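Long-range contact in RsfP (Uncultured bacterium, PDB 4GLJ), which probably cleaves methylthioadenosine by phosphorolysis, and binds the dye rhodamine B: residues Ser101-Lys107 with Asp222-His227. Sequence-based numbering, arbitrary orientation.
Sequences SLQETLK and DFDCWH. With RHB (N-[9-(2-carboxyphenyl)-6-(diethylamino)-3H-xanthen-3-ylidene]-N-ethylethanaminium), chain C.
A short parallel bridge between Ser-101 and Phe-223 joins the two segments through two backbone bonds: Ser-101 N donates to Asp-222 O (2.8 Å), and Asp-224 N, nearly straight (172°), to Ser-101 O. The indole Trp-226 NE1 is a side-chain donor to the same oxygen at 3.0 Å, arriving from the opposite face of the carbonyl plane, with the oxygen lying in the indole plane. With chi1 at 163°, Ser-101 OG swings beside its own carbonyl carbon, where it accepts from Gln-103 N in an ST turn and lies 3.5 Å from Phe-223 CD2.

Three aromatic side chains of 222-227 pack against the loop 101-107. The Phe-223 ring brings CE2 to within 3.1 Å of Leu-106 O and meets Gln-103 O in its plane. Leu-102 O lies over one face of the Trp-226 ring, His-227 CD2 over the other. A weak hydrogen bond of 3.2 Å runs from His-227 NE2 to Glu-104 OE1.

Toward the dye, Asp-222 OD1 accepts from Phe-223 N, while its OD2 lies near the dye carboxylate, the exact fit there being doubtful. An alanine here would probably leave Phe-223 N without its carboxylate acceptor and take away the acidic group beside the dye.

The contact joins the loops following parallel strands 92-101 and 213-221; helix 182-190 flanks it, Ser-185 bonding Asp-224 and Arg-189 making a cation-pi contact with Trp-226.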
loop_
_atom_site.group_PDB
_atom_site.type_symbol
_atom_site.label_atom_id
_atom_site.label_comp_id
_atom_site.label_asym_id
_atom_site.label_seq_id
_atom_site.Cartn_x
_atom_site.Cartn_y
_atom_site.Cartn_z
ATOM N N SER A 101 5.086 16.534 13.463
ATOM C CA SER A 101 3.765 17.098 13.761
ATOM C C SER A 101 3.047 17.518 12.485
ATOM O O SER A 101 3.656 18.117 11.569
ATOM C CB SER A 101 3.901 18.371 14.628
ATOM O OG SER A 101 2.661 19.125 14.584
ATOM N N LEU A 102 1.767 17.220 12.414
ATOM C CA LEU A 102 0.909 17.729 11.321
ATOM C C LEU A 102 -0.016 18.853 11.789
ATOM O O LEU A 102 -0.863 19.315 11.036
ATOM C CB LEU A 102 0.044 16.556 10.790
ATOM C CG LEU A 102 0.806 15.364 10.175
ATOM C CD1 LEU A 102 -0.086 14.144 9.979
ATOM C CD2 LEU A 102 1.459 15.810 8.843
ATOM N N GLN A 103 0.170 19.384 12.996
ATOM C CA GLN A 103 -0.793 20.328 13.555
ATOM C C GLN A 103 0.009 21.452 14.233
ATOM O O GLN A 103 0.992 21.203 14.984
ATOM C CB GLN A 103 -1.706 19.622 14.603
ATOM C CG GLN A 103 -2.582 18.475 14.098
ATOM C CD GLN A 103 -3.566 18.954 13.021
ATOM O OE1 GLN A 103 -3.939 20.118 13.028
ATOM N NE2 GLN A 103 -3.934 18.077 12.058
ATOM N N GLU A 104 -0.404 22.680 13.957
ATOM C CA GLU A 104 0.225 23.877 14.578
ATOM C C GLU A 104 0.455 23.830 16.087
ATOM O O GLU A 104 1.474 24.289 16.630
ATOM C CB GLU A 104 -0.604 25.106 14.246
ATOM C CG GLU A 104 0.193 26.350 14.550
ATOM C CD GLU A 104 1.587 26.324 13.886
ATOM O OE1 GLU A 104 1.678 26.041 12.644
ATOM O OE2 GLU A 104 2.583 26.596 14.617
ATOM N N THR A 105 -0.530 23.304 16.786
ATOM C CA THR A 105 -0.460 23.279 18.240
ATOM C C THR A 105 0.407 22.150 18.797
ATOM O O THR A 105 0.680 22.137 19.989
ATOM C CB THR A 105 -1.852 23.067 18.796
ATOM O OG1 THR A 105 -2.395 21.943 18.103
ATOM C CG2 THR A 105 -2.694 24.338 18.559
ATOM N N LEU A 106 0.822 21.179 17.965
ATOM C CA LEU A 106 1.800 20.158 18.417
ATOM C C LEU A 106 3.196 20.584 17.981
ATOM O O LEU A 106 3.571 20.455 16.770
ATOM C CB LEU A 106 1.474 18.772 17.863
ATOM C CG LEU A 106 -0.002 18.409 18.032
ATOM C CD1 LEU A 106 -0.318 17.114 17.319
ATOM C CD2 LEU A 106 -0.340 18.259 19.491
ATOM N N LYS A 107 3.970 21.099 18.943
ATOM C CA LYS A 107 5.280 21.715 18.656
ATOM C C LYS A 107 6.479 20.803 18.969
ATOM O O LYS A 107 6.385 19.893 19.836
ATOM C CB LYS A 107 5.437 23.036 19.485
ATOM C CG LYS A 107 4.583 24.129 18.898
ATOM C CD LYS A 107 4.156 25.119 19.965
ATOM C CE LYS A 107 3.488 26.330 19.336
ATOM N NZ LYS A 107 2.395 26.032 18.363
ATOM N N ASP A 222 9.699 17.642 15.038
ATOM C CA ASP A 222 9.621 18.818 14.177
ATOM C C ASP A 222 8.259 18.801 13.470
ATOM O O ASP A 222 7.482 17.890 13.646
ATOM C CB ASP A 222 10.821 18.901 13.180
ATOM C CG ASP A 222 11.078 20.350 12.642
ATOM O OD1 ASP A 222 10.268 21.273 12.946
ATOM O OD2 ASP A 222 12.077 20.570 11.889
ATOM N N PHE A 223 7.949 19.878 12.777
ATOM C CA PHE A 223 6.792 19.867 11.924
ATOM C C PHE A 223 7.258 18.912 10.838
ATOM O O PHE A 223 8.473 18.777 10.580
ATOM C CB PHE A 223 6.345 21.299 11.584
ATOM C CG PHE A 223 5.837 22.077 12.789
ATOM C CD1 PHE A 223 6.609 23.138 13.347
ATOM C CD2 PHE A 223 4.579 21.747 13.392
ATOM C CE1 PHE A 223 6.134 23.840 14.462
ATOM C CE2 PHE A 223 4.111 22.452 14.497
ATOM C CZ PHE A 223 4.875 23.500 15.027
ATOM N N ASP A 224 6.293 18.237 10.235
ATOM C CA ASP A 224 6.558 17.500 9.043
ATOM C C ASP A 224 6.906 18.679 8.143
ATOM O O ASP A 224 6.917 19.833 8.586
ATOM C CB ASP A 224 5.367 16.636 8.658
ATOM C CG ASP A 224 5.766 15.527 7.740
ATOM O OD1 ASP A 224 6.938 15.073 7.707
ATOM O OD2 ASP A 224 4.931 15.163 6.906
ATOM N N CYS A 225 7.233 18.346 6.897
ATOM C CA CYS A 225 7.546 19.272 5.786
ATOM C C CYS A 225 6.488 20.343 5.410
ATOM O O CYS A 225 6.807 21.253 4.639
ATOM C CB CYS A 225 7.788 18.373 4.571
ATOM S SG CYS A 225 6.299 17.554 3.946
ATOM N N TRP A 226 5.252 20.232 5.914
ATOM C CA TRP A 226 4.212 21.243 5.661
ATOM C C TRP A 226 4.608 22.622 6.179
ATOM O O TRP A 226 3.834 23.577 6.101
ATOM C CB TRP A 226 2.826 20.735 6.096
ATOM C CG TRP A 226 2.574 20.814 7.584
ATOM C CD1 TRP A 226 3.072 19.979 8.581
ATOM C CD2 TRP A 226 1.751 21.804 8.302
ATOM N NE1 TRP A 226 2.634 20.375 9.824
ATOM C CE2 TRP A 226 1.842 21.458 9.729
ATOM C CE3 TRP A 226 0.986 22.907 7.921
ATOM C CZ2 TRP A 226 1.187 22.187 10.703
ATOM C CZ3 TRP A 226 0.328 23.635 8.917
ATOM C CH2 TRP A 226 0.426 23.281 10.273
ATOM N N HIS A 227 5.838 22.708 6.700
ATOM C CA HIS A 227 6.505 23.944 7.129
ATOM C C HIS A 227 7.796 24.228 6.382
ATOM O O HIS A 227 8.704 23.389 6.395
ATOM C CB HIS A 227 6.812 23.822 8.621
ATOM C CG HIS A 227 5.715 24.342 9.521
ATOM N ND1 HIS A 227 5.817 25.509 10.186
ATOM C CD2 HIS A 227 4.469 23.810 9.854
ATOM C CE1 HIS A 227 4.699 25.716 10.907
ATOM N NE2 HIS A 227 3.875 24.674 10.706
HETATM O O2 RHB C . 12.163 17.464 11.757
HETATM C C26 RHB C . 13.334 17.454 12.201
HETATM C C19 RHB C . 13.947 16.094 12.395
HETATM C C14 RHB C . 13.322 15.017 11.819
HETATM C C15 RHB C . 13.855 13.743 11.972
HETATM C C16 RHB C . 14.998 13.524 12.733
HETATM C C17 RHB C . 15.626 14.607 13.335
HETATM C C18 RHB C . 15.090 15.879 13.166
HETATM C C9 RHB C . 12.126 15.202 10.963
HETATM C C8 RHB C . 12.056 16.341 10.023
HETATM C C13 RHB C . 13.112 17.242 10.016
HETATM C C12 RHB C . 13.076 18.339 9.172
HETATM C C11 RHB C . 11.996 18.540 8.319
HETATM N N1 RHB C . 12.061 19.693 7.487
HETATM C C35 RHB C . 13.285 19.667 6.658
HETATM C C36 RHB C . 14.335 20.635 7.167
HETATM C C22 RHB C . 10.886 19.855 6.603
HETATM C C23 RHB C . 11.316 20.291 5.212
HETATM C C10 RHB C . 10.925 17.620 8.328
HETATM C C7 RHB C . 10.945 16.493 9.184
HETATM O O1 RHB C . 9.896 15.559 9.234
HETATM C C1 RHB C . 9.916 14.448 10.090
HETATM C C2 RHB C . 11.006 14.237 10.958
HETATM C C6 RHB C . 8.872 13.508 10.128
HETATM C C5 RHB C . 8.988 12.429 11.027
HETATM C C4 RHB C . 10.060 12.244 11.880
HETATM C C3 RHB C . 11.085 13.160 11.839
HETATM N N2 RHB C . 8.030 11.435 11.060
HETATM C C24 RHB C . 7.660 11.386 9.661
HETATM C C25 RHB C . 7.703 9.941 9.260
HETATM C C33 RHB C . 8.757 10.173 11.211
HETATM C C34 RHB C . 9.414 10.068 12.579
HETATM O O3 RHB C . 13.942 18.520 12.497
#